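Local structure of Lmo2241 protein (Listeria monocytogenes, 4HAM) at residues P14-I19 / V55-Q60; Q26-V31 / Q124-G129; E36-I41 / K74-A79. The protein probably binds DNA and regulates transcription as a winged helix-turn-helix factor of the GntR family, paired with a second copy of itself. All blocks are in the same frame, centred on the assembly; numbering follows the deposited sequence. Where two conformers were deposited one is given.

In the fold
Contacts 1 and 2 both use helix 15-29, the first near its start and the second at its end, on opposite sides of the chain's centre, with centres about 19 Å apart and nearest atoms about 8 Å apart. Contact 3 pairs strands 37-38 and 75-78 of the three-stranded winged-helix sheet, about 15 Å between centres from contact 1, which it touches through Tyr59 on Leu39, Ile38 and Ile41. Along the chain, contacts 1 and 3 interleave, whereas contact 3 is nested inside the loop closed by contact 2. Contacts 1 and 3 thus knit the probable DNA-binding domain together, while contact 2 ties it to the C-terminal helix 112-127 beside the second subunit.

Contact 1: P14-I19 / V55-Q60; sequences PIYEQI and VSKAYQ
Lys57 lies across one face of the Tyr16 ring, and its ammonium and last methylene both sit over the aromatic plane. Lys57 NZ is 3.7 Å from the centroid of the Tyr16 ring and 16° off its normal, a cation-pi contact. The neighbouring CE of Lys57 makes a CH-pi contact with the same face, 3.6 Å from Tyr16 CD2. Tyr16 CG stands between its backbone N and carbonyl carbon (chi1 88°), which swings the ring toward helix 52-64, while the bend at the end of the Lys57 chain keeps NZ above the ring. Ala58 comes to the ring edge with its CA, and its methyl enters between the helices: Ala58 CB is 3.4 Å from Tyr16 O and 3.5 Å from Ile19 CG2. The other branch of Ile19 ends at Val55, CD1 to CG2 4.2 Å. The Ala58 methyl lies where the segment axes come within 8.2 Å, crossing at -48°. This packing joins the first helix of the winged helix-turn-helix domain, 15-29, to helix 52-64; beyond it, Val55 meets Phe44 and Ala45 of helix 41-48, and Tyr59 reaches Leu39 O just past strand 37-38.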
loop_
_atom_site.group_PDB
_atom_site.type_symbol
_atom_site.label_atom_id
_atom_site.label_comp_id
_atom_site.label_asym_id
_atom_site.label_seq_id
_atom_site.Cartn_x
_atom_site.Cartn_y
_atom_site.Cartn_z
ATOM N N PRO A 14 -6.496 0.136 10.691
ATOM C CA PRO A 14 -7.510 -0.261 11.677
ATOM C C PRO A 14 -6.945 -1.315 12.619
ATOM O O PRO A 14 -6.044 -2.058 12.225
ATOM C CB PRO A 14 -8.610 -0.879 10.810
ATOM C CG PRO A 14 -8.473 -0.183 9.499
ATOM C CD PRO A 14 -6.990 0.011 9.310
ATOM N N ILE A 15 -7.454 -1.378 13.844
ATOM C CA ILE A 15 -6.957 -2.359 14.806
ATOM C C ILE A 15 -7.010 -3.786 14.253
ATOM O O ILE A 15 -6.062 -4.545 14.432
ATOM C CB ILE A 15 -7.722 -2.304 16.158
ATOM C CG1 ILE A 15 -7.648 -0.893 16.751
ATOM C CG2 ILE A 15 -7.137 -3.310 17.145
ATOM C CD1 ILE A 15 -6.269 -0.346 16.810
ATOM N N TYR A 16 -8.102 -4.153 13.587
ATOM C CA TYR A 16 -8.218 -5.533 13.112
ATOM C C TYR A 16 -7.082 -5.840 12.116
ATOM O O TYR A 16 -6.523 -6.937 12.128
ATOM C CB TYR A 16 -9.613 -5.837 12.521
ATOM C CG TYR A 16 -9.740 -5.523 11.046
ATOM C CD1 TYR A 16 -9.490 -6.497 10.080
ATOM C CD2 TYR A 16 -10.094 -4.250 10.618
ATOM C CE1 TYR A 16 -9.588 -6.211 8.738
ATOM C CE2 TYR A 16 -10.200 -3.955 9.274
ATOM C CZ TYR A 16 -9.948 -4.940 8.339
ATOM O OH TYR A 16 -10.050 -4.645 6.996
ATOM N N GLU A 17 -6.731 -4.857 11.294
ATOM C CA GLU A 17 -5.686 -5.036 10.295
ATOM C C GLU A 17 -4.308 -5.157 10.938
ATOM O O GLU A 17 -3.449 -5.895 10.454
ATOM C CB GLU A 17 -5.709 -3.888 9.276
ATOM C CG GLU A 17 -4.685 -4.041 8.170
ATOM C CD GLU A 17 -4.919 -3.103 7.009
ATOM O OE1 GLU A 17 -5.710 -2.148 7.163
ATOM O OE2 GLU A 17 -4.317 -3.324 5.937
ATOM N N GLN A 18 -4.098 -4.427 12.029
ATOM C CA GLN A 18 -2.847 -4.509 12.769
ATOM C C GLN A 18 -2.672 -5.926 13.301
ATOM O O GLN A 18 -1.579 -6.503 13.223
ATOM C CB GLN A 18 -2.829 -3.480 13.908
ATOM C CG GLN A 18 -2.709 -2.058 13.405
ATOM C CD GLN A 18 -2.580 -1.045 14.524
ATOM O OE1 GLN A 18 -1.781 -1.222 15.442
ATOM N NE2 GLN A 18 -3.370 0.023 14.453
ATOM N N ILE A 19 -3.766 -6.492 13.811
ATOM C CA ILE A 19 -3.756 -7.871 14.302
ATOM C C ILE A 19 -3.453 -8.847 13.184
ATOM O O ILE A 19 -2.616 -9.738 13.348
ATOM C CB ILE A 19 -5.092 -8.232 14.962
ATOM C CG1 ILE A 19 -5.279 -7.361 16.215
ATOM C CG2 ILE A 19 -5.134 -9.714 15.335
ATOM C CD1 ILE A 19 -6.647 -7.536 16.861
ATOM N N VAL A 55 -11.324 -8.675 17.213
ATOM C CA VAL A 55 -10.483 -9.858 17.064
ATOM C C VAL A 55 -11.122 -10.889 16.120
ATOM O O VAL A 55 -10.435 -11.535 15.344
ATOM C CB VAL A 55 -10.188 -10.500 18.435
ATOM C CG1 VAL A 55 -9.354 -11.769 18.270
ATOM C CG2 VAL A 55 -9.475 -9.488 19.337
ATOM N N SER A 56 -12.438 -11.018 16.186
ATOM C CA SER A 56 -13.149 -11.921 15.293
ATOM C C SER A 56 -12.964 -11.490 13.838
ATOM O O SER A 56 -12.744 -12.315 12.945
ATOM C CB SER A 56 -14.629 -11.961 15.659
ATOM O OG SER A 56 -15.360 -12.711 14.707
ATOM N N LYS A 57 -13.021 -10.185 13.610
ATOM C CA LYS A 57 -12.836 -9.620 12.279
ATOM C C LYS A 57 -11.430 -9.930 11.741
ATOM O O LYS A 57 -11.256 -10.292 10.573
ATOM C CB LYS A 57 -13.088 -8.116 12.349
ATOM C CG LYS A 57 -13.155 -7.396 11.021
ATOM C CD LYS A 57 -13.822 -6.029 11.204
ATOM C CE LYS A 57 -13.501 -5.092 10.044
ATOM N NZ LYS A 57 -13.409 -5.845 8.764
ATOM N N ALA A 58 -10.427 -9.796 12.607
ATOM C CA ALA A 58 -9.056 -10.108 12.248
ATOM C C ALA A 58 -8.874 -11.590 11.927
ATOM O O ALA A 58 -8.218 -11.942 10.952
ATOM C CB ALA A 58 -8.102 -9.698 13.389
ATOM N N TYR A 59 -9.439 -12.450 12.760
ATOM C CA TYR A 59 -9.330 -13.893 12.519
ATOM C C TYR A 59 -10.038 -14.316 11.237
ATOM O O TYR A 59 -9.577 -15.217 10.529
ATOM C CB TYR A 59 -9.885 -14.684 13.706
ATOM C CG TYR A 59 -8.879 -14.917 14.833
ATOM C CD1 TYR A 59 -8.926 -16.083 15.589
ATOM C CD2 TYR A 59 -7.900 -13.973 15.140
ATOM C CE1 TYR A 59 -8.033 -16.313 16.618
ATOM C CE2 TYR A 59 -6.991 -14.193 16.179
ATOM C CZ TYR A 59 -7.069 -15.374 16.910
ATOM O OH TYR A 59 -6.186 -15.630 17.936
ATOM N N GLN A 60 -11.181 -13.700 10.951
ATOM C CA GLN A 60 -11.874 -13.965 9.683
ATOM C C GLN A 60 -11.006 -13.586 8.483
ATOM O O GLN A 60 -10.955 -14.303 7.474
ATOM C CB GLN A 60 -13.198 -13.204 9.606
ATOM C CG GLN A 60 -14.272 -13.755 10.507
ATOM C CD GLN A 60 -15.594 -13.022 10.351
ATOM O OE1 GLN A 60 -15.839 -12.368 9.336
ATOM N NE2 GLN A 60 -16.448 -13.118 11.367
#

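Contact 2: Q26-V31 / Q124-G129; sequences QVVKGV and QDIIGG
Lys29 meets Asp125 and Ile126 where two helices end side by side, helix 15-29 finishing in a Schellman motif at Gly30 and helix 112-127 giving way to Gly128 with positive phi. At Asp125, the carbonyl O lies 2.9 Å from Lys29 NZ, but the poor angle excludes a hydrogen bond; its carboxylate instead forms a salt bridge with Lys99 of the second subunit. Ile126 carries both halves of the contact. Its CG2, anti to the backbone N (chi1 of -74° being that of CG1), touches Val28 CG1 at 3.7 Å, two branched chains meeting obliquely, while its carbonyl O accepts a hydrogen bond from Lys29 NZ at 2.8 Å. That donor stands above the carbonyl plane, 46° out of it, and a bend at chi4 of Lys29 (-54°) brings NZ there. Glu25 adds a salt bridge to the same ammonium, and Val106 and Leu103 of the second subunit pack on Val28 and Ile126, making the contact part of the subunit interface. Ile127 contributes its backbone O, which is 3.8 Å from Lys29 CG. A water spans the two helix ends, donating to Lys29 O at 2.7 Å and more weakly to Ile127 O at 3.5 Å.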
loop_
_atom_site.group_PDB
_atom_site.type_symbol
_atom_site.label_atom_id
_atom_site.label_comp_id
_atom_site.label_asym_id
_atom_site.label_seq_id
_atom_site.Cartn_x
_atom_site.Cartn_y
_atom_site.Cartn_z
ATOM N N GLN A 26 4.558 -12.702 12.435
ATOM C CA GLN A 26 5.052 -13.731 13.355
ATOM C C GLN A 26 5.194 -15.089 12.678
ATOM O O GLN A 26 6.091 -15.864 13.013
ATOM C CB GLN A 26 4.158 -13.840 14.578
ATOM C CG GLN A 26 4.337 -12.687 15.535
ATOM C CD GLN A 26 3.475 -12.821 16.749
ATOM O OE1 GLN A 26 2.852 -13.863 16.971
ATOM N NE2 GLN A 26 3.418 -11.766 17.545
ATOM N N VAL A 27 4.311 -15.381 11.728
ATOM C CA VAL A 27 4.471 -16.578 10.922
ATOM C C VAL A 27 5.733 -16.454 10.081
ATOM O O VAL A 27 6.544 -17.382 10.040
ATOM C CB VAL A 27 3.244 -16.859 10.015
ATOM C CG1 VAL A 27 3.540 -17.995 9.051
ATOM C CG2 VAL A 27 2.024 -17.168 10.858
ATOM N N VAL A 28 5.921 -15.306 9.434
ATOM C CA VAL A 28 7.137 -15.088 8.647
ATOM C C VAL A 28 8.408 -15.275 9.480
ATOM O O VAL A 28 9.371 -15.880 9.020
ATOM C CB VAL A 28 7.144 -13.701 7.971
ATOM C CG1 VAL A 28 8.530 -13.377 7.420
ATOM C CG2 VAL A 28 6.085 -13.653 6.865
ATOM N N LYS A 29 8.396 -14.767 10.711
ATOM C CA LYS A 29 9.533 -14.895 11.619
ATOM C C LYS A 29 9.788 -16.311 12.106
ATOM O O LYS A 29 10.865 -16.599 12.623
ATOM C CB LYS A 29 9.334 -14.032 12.867
ATOM C CG LYS A 29 9.413 -12.535 12.629
ATOM C CD LYS A 29 9.196 -11.785 13.936
ATOM C CE LYS A 29 8.708 -10.357 13.683
ATOM N NZ LYS A 29 9.610 -9.617 12.759
ATOM N N GLY A 30 8.791 -17.181 11.989
ATOM C CA GLY A 30 8.916 -18.516 12.562
ATOM C C GLY A 30 8.556 -18.556 14.041
ATOM O O GLY A 30 8.679 -19.592 14.694
ATOM N N VAL A 31 8.087 -17.430 14.571
ATOM C CA VAL A 31 7.632 -17.386 15.951
ATOM C C VAL A 31 6.360 -18.204 16.053
ATOM O O VAL A 31 6.132 -18.887 17.055
ATOM C CB VAL A 31 7.380 -15.941 16.433
ATOM C CG1 VAL A 31 6.548 -15.928 17.707
ATOM C CG2 VAL A 31 8.713 -15.223 16.635
ATOM N N GLN A 124 14.459 -6.874 6.563
ATOM C CA GLN A 124 15.218 -7.389 7.703
ATOM C C GLN A 124 14.413 -7.324 8.999
ATOM O O GLN A 124 14.509 -8.222 9.842
ATOM C CB GLN A 124 16.548 -6.633 7.879
ATOM C CG GLN A 124 17.541 -6.823 6.729
ATOM C CD GLN A 124 18.086 -8.234 6.671
ATOM O OE1 GLN A 124 17.554 -9.085 5.961
ATOM N NE2 GLN A 124 19.143 -8.494 7.436
ATOM N N ASP A 125 13.620 -6.269 9.157
ATOM C CA ASP A 125 12.815 -6.102 10.363
ATOM C C ASP A 125 11.690 -7.143 10.406
ATOM O O ASP A 125 11.314 -7.627 11.470
ATOM C CB ASP A 125 12.238 -4.690 10.426
ATOM C CG ASP A 125 11.400 -4.455 11.666
ATOM O OD1 ASP A 125 11.972 -4.279 12.760
ATOM O OD2 ASP A 125 10.161 -4.434 11.543
ATOM N N ILE A 126 11.167 -7.485 9.238
ATOM C CA ILE A 126 10.115 -8.486 9.133
ATOM C C ILE A 126 10.651 -9.884 9.425
ATOM O O ILE A 126 10.073 -10.621 10.223
ATOM C CB ILE A 126 9.454 -8.403 7.741
ATOM C CG1 ILE A 126 8.558 -7.171 7.691
ATOM C CG2 ILE A 126 8.665 -9.676 7.417
ATOM C CD1 ILE A 126 8.268 -6.663 6.286
ATOM N N ILE A 127 11.779 -10.229 8.810
ATOM C CA ILE A 127 12.403 -11.537 9.014
ATOM C C ILE A 127 12.870 -11.725 10.449
ATOM O O ILE A 127 12.834 -12.829 10.997
ATOM C CB ILE A 127 13.554 -11.763 8.009
ATOM C CG1 ILE A 127 12.980 -11.815 6.593
ATOM C CG2 ILE A 127 14.322 -13.026 8.328
ATOM C CD1 ILE A 127 14.022 -11.683 5.489
ATOM N N GLY A 128 13.290 -10.636 11.080
ATOM C CA GLY A 128 13.615 -10.681 12.490
ATOM C C GLY A 128 14.885 -11.447 12.823
ATOM O O GLY A 128 15.821 -11.506 12.035
ATOM N N GLY A 129 14.910 -12.041 14.006
ATOM C CA GLY A 129 16.043 -12.838 14.426
ATOM C C GLY A 129 15.857 -14.305 14.085
ATOM O O GLY A 129 15.638 -14.667 12.932
HETATM O O HOH W 1 12.741 -14.975 13.757
#

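Contact 3: E36-I41 / K74-A79; sequences EKILSI and KGTFIA
The small antiparallel sheet of the winged helix-turn-helix domain gains one of its outer strands here, where the short, weakly bonded 37-38 runs alongside 75-78. Lys37 and Phe77 form a non-hydrogen-bonded pair with their CA atoms 4.3 Å apart, and main-chain bonds flank it. Ile78 N donates to Glu36 O at 2.9 Å, with an N-H...O angle of 156°, and Ile38 N donates to Thr76 O at 2.9 Å and 160°. Both carbonyls carry a second, softer CA-H...O contact, Glu36 O from Phe77 CA and Thr76 O from Lys37 CA. Between Ile38 and Thr76 the return bond runs through a water, which donates to Ile38 O and accepts from Thr76 N, each at 2.8 Å.

On the face carrying Lys37 and Phe77, the lysine's methylenes run obliquely past the ring, Lys37 CB 3.7 Å from Phe77 CE1. The lysine chain stays extended, which carries Lys37 NZ along the neighbouring strand to a weak hydrogen bond with Lys74 O at 3.4 Å. Lys74 and Gly75 form a classic beta bulge opposite Val71.

The face carrying Ile38 and Thr76 meets mainly through aliphatic groups. Ile38 CG2 meets Ile78 CD1 at 3.8 Å, the two side chains crossing at about a right angle, and Ile38 CD1 meets Thr76 CG2 at 3.8 Å. Ile38 CG1 lies between its backbone N and carbonyl carbon (chi1 63°), directing that branch at the threonine methyl and CG2 at Ile78. Ile68 of strand 68-71 touches Ile38, Thr76 and Ile78 on this side, Tyr59 of helix 52-64 packs on Ile38, and Ser40 starts helix 41-48 as its N-cap.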
loop_
_atom_site.group_PDB
_atom_site.type_symbol
_atom_site.label_atom_id
_atom_site.label_comp_id
_atom_site.label_asym_id
_atom_site.label_seq_id
_atom_site.Cartn_x
_atom_site.Cartn_y
_atom_site.Cartn_z
ATOM N N GLU A 36 0.599 -24.724 14.634
ATOM C CA GLU A 36 0.601 -24.241 16.010
ATOM C C GLU A 36 -0.776 -23.708 16.432
ATOM O O GLU A 36 -1.433 -23.000 15.680
ATOM C CB GLU A 36 1.671 -23.162 16.190
ATOM C CG GLU A 36 1.751 -22.586 17.573
ATOM C CD GLU A 36 3.030 -21.789 17.782
ATOM O OE1 GLU A 36 3.906 -21.808 16.888
ATOM O OE2 GLU A 36 3.159 -21.136 18.834
ATOM N N LYS A 37 -1.210 -24.056 17.636
ATOM C CA LYS A 37 -2.508 -23.590 18.119
ATOM C C LYS A 37 -2.350 -22.180 18.669
ATOM O O LYS A 37 -1.471 -21.943 19.490
ATOM C CB LYS A 37 -3.023 -24.522 19.222
ATOM C CG LYS A 37 -4.379 -24.125 19.798
ATOM C CD LYS A 37 -4.912 -25.202 20.751
ATOM C CE LYS A 37 -6.286 -24.829 21.281
ATOM N NZ LYS A 37 -6.928 -25.937 22.044
ATOM N N ILE A 38 -3.183 -21.247 18.209
ATOM C CA ILE A 38 -3.137 -19.893 18.741
ATOM C C ILE A 38 -4.324 -19.656 19.676
ATOM O O ILE A 38 -5.173 -20.526 19.861
ATOM C CB ILE A 38 -3.089 -18.814 17.631
ATOM C CG1 ILE A 38 -4.351 -18.850 16.769
ATOM C CG2 ILE A 38 -1.851 -19.012 16.752
ATOM C CD1 ILE A 38 -4.369 -17.777 15.663
ATOM N N LEU A 39 -4.364 -18.480 20.285
ATOM C CA LEU A 39 -5.434 -18.163 21.211
ATOM C C LEU A 39 -6.776 -18.104 20.515
ATOM O O LEU A 39 -6.877 -17.691 19.359
ATOM C CB LEU A 39 -5.168 -16.818 21.886
ATOM C CG LEU A 39 -3.964 -16.753 22.813
ATOM C CD1 LEU A 39 -3.882 -15.355 23.408
ATOM C CD2 LEU A 39 -4.068 -17.814 23.909
ATOM N N SER A 40 -7.818 -18.507 21.227
ATOM C CA SER A 40 -9.147 -18.379 20.691
ATOM C C SER A 40 -9.457 -16.892 20.623
ATOM O O SER A 40 -8.776 -16.078 21.257
ATOM C CB SER A 40 -10.157 -19.073 21.600
ATOM O OG SER A 40 -10.295 -18.347 22.817
ATOM N N ILE A 41 -10.486 -16.544 19.857
ATOM C CA ILE A 41 -10.915 -15.158 19.735
ATOM C C ILE A 41 -11.135 -14.531 21.105
ATOM O O ILE A 41 -10.624 -13.455 21.372
ATOM C CB ILE A 41 -12.193 -15.043 18.891
ATOM C CG1 ILE A 41 -11.875 -15.377 17.435
ATOM C CG2 ILE A 41 -12.782 -13.648 19.001
ATOM C CD1 ILE A 41 -13.097 -15.392 16.551
ATOM N N LYS A 74 -12.154 -27.569 18.336
ATOM C CA LYS A 74 -10.769 -28.002 18.506
ATOM C C LYS A 74 -9.841 -26.807 18.698
ATOM O O LYS A 74 -8.891 -26.885 19.456
ATOM C CB LYS A 74 -10.294 -28.819 17.302
ATOM C CG LYS A 74 -11.107 -30.096 17.024
ATOM C CD LYS A 74 -10.979 -31.106 18.148
ATOM C CE LYS A 74 -11.408 -32.499 17.701
ATOM N NZ LYS A 74 -12.890 -32.680 17.728
ATOM N N GLY A 75 -10.099 -25.717 17.984
ATOM C CA GLY A 75 -9.309 -24.508 18.160
ATOM C C GLY A 75 -8.915 -23.847 16.859
ATOM O O GLY A 75 -9.400 -24.222 15.784
ATOM N N THR A 76 -8.027 -22.858 16.954
ATOM C CA THR A 76 -7.563 -22.138 15.776
ATOM C C THR A 76 -6.062 -22.371 15.649
ATOM O O THR A 76 -5.334 -22.271 16.635
ATOM C CB THR A 76 -7.860 -20.629 15.906
ATOM O OG1 THR A 76 -9.269 -20.443 16.086
ATOM C CG2 THR A 76 -7.401 -19.870 14.659
ATOM N N PHE A 77 -5.610 -22.685 14.438
ATOM C CA PHE A 77 -4.233 -23.124 14.216
ATOM C C PHE A 77 -3.622 -22.350 13.067
ATOM O O PHE A 77 -4.342 -21.851 12.204
ATOM C CB PHE A 77 -4.201 -24.613 13.868
ATOM C CG PHE A 77 -4.877 -25.481 14.886
ATOM C CD1 PHE A 77 -4.169 -25.969 15.980
ATOM C CD2 PHE A 77 -6.232 -25.768 14.777
ATOM C CE1 PHE A 77 -4.795 -26.753 16.937
ATOM C CE2 PHE A 77 -6.867 -26.557 15.724
ATOM C CZ PHE A 77 -6.156 -27.046 16.807
ATOM N N ILE A 78 -2.295 -22.264 13.040
ATOM C CA ILE A 78 -1.623 -21.713 11.874
ATOM C C ILE A 78 -1.758 -22.704 10.707
ATOM O O ILE A 78 -1.513 -23.898 10.860
ATOM C CB ILE A 78 -0.136 -21.414 12.156
ATOM C CG1 ILE A 78 -0.006 -20.413 13.308
ATOM C CG2 ILE A 78 0.564 -20.906 10.896
ATOM C CD1 ILE A 78 -0.808 -19.108 13.123
ATOM N N ALA A 79 -2.167 -22.207 9.544
ATOM C CA ALA A 79 -2.461 -23.082 8.405
ATOM C C ALA A 79 -1.203 -23.562 7.704
ATOM O O ALA A 79 -0.108 -23.079 7.985
ATOM C CB ALA A 79 -3.379 -22.355 7.419
HETATM O O HOH W 2 -7.532 -21.918 19.503
#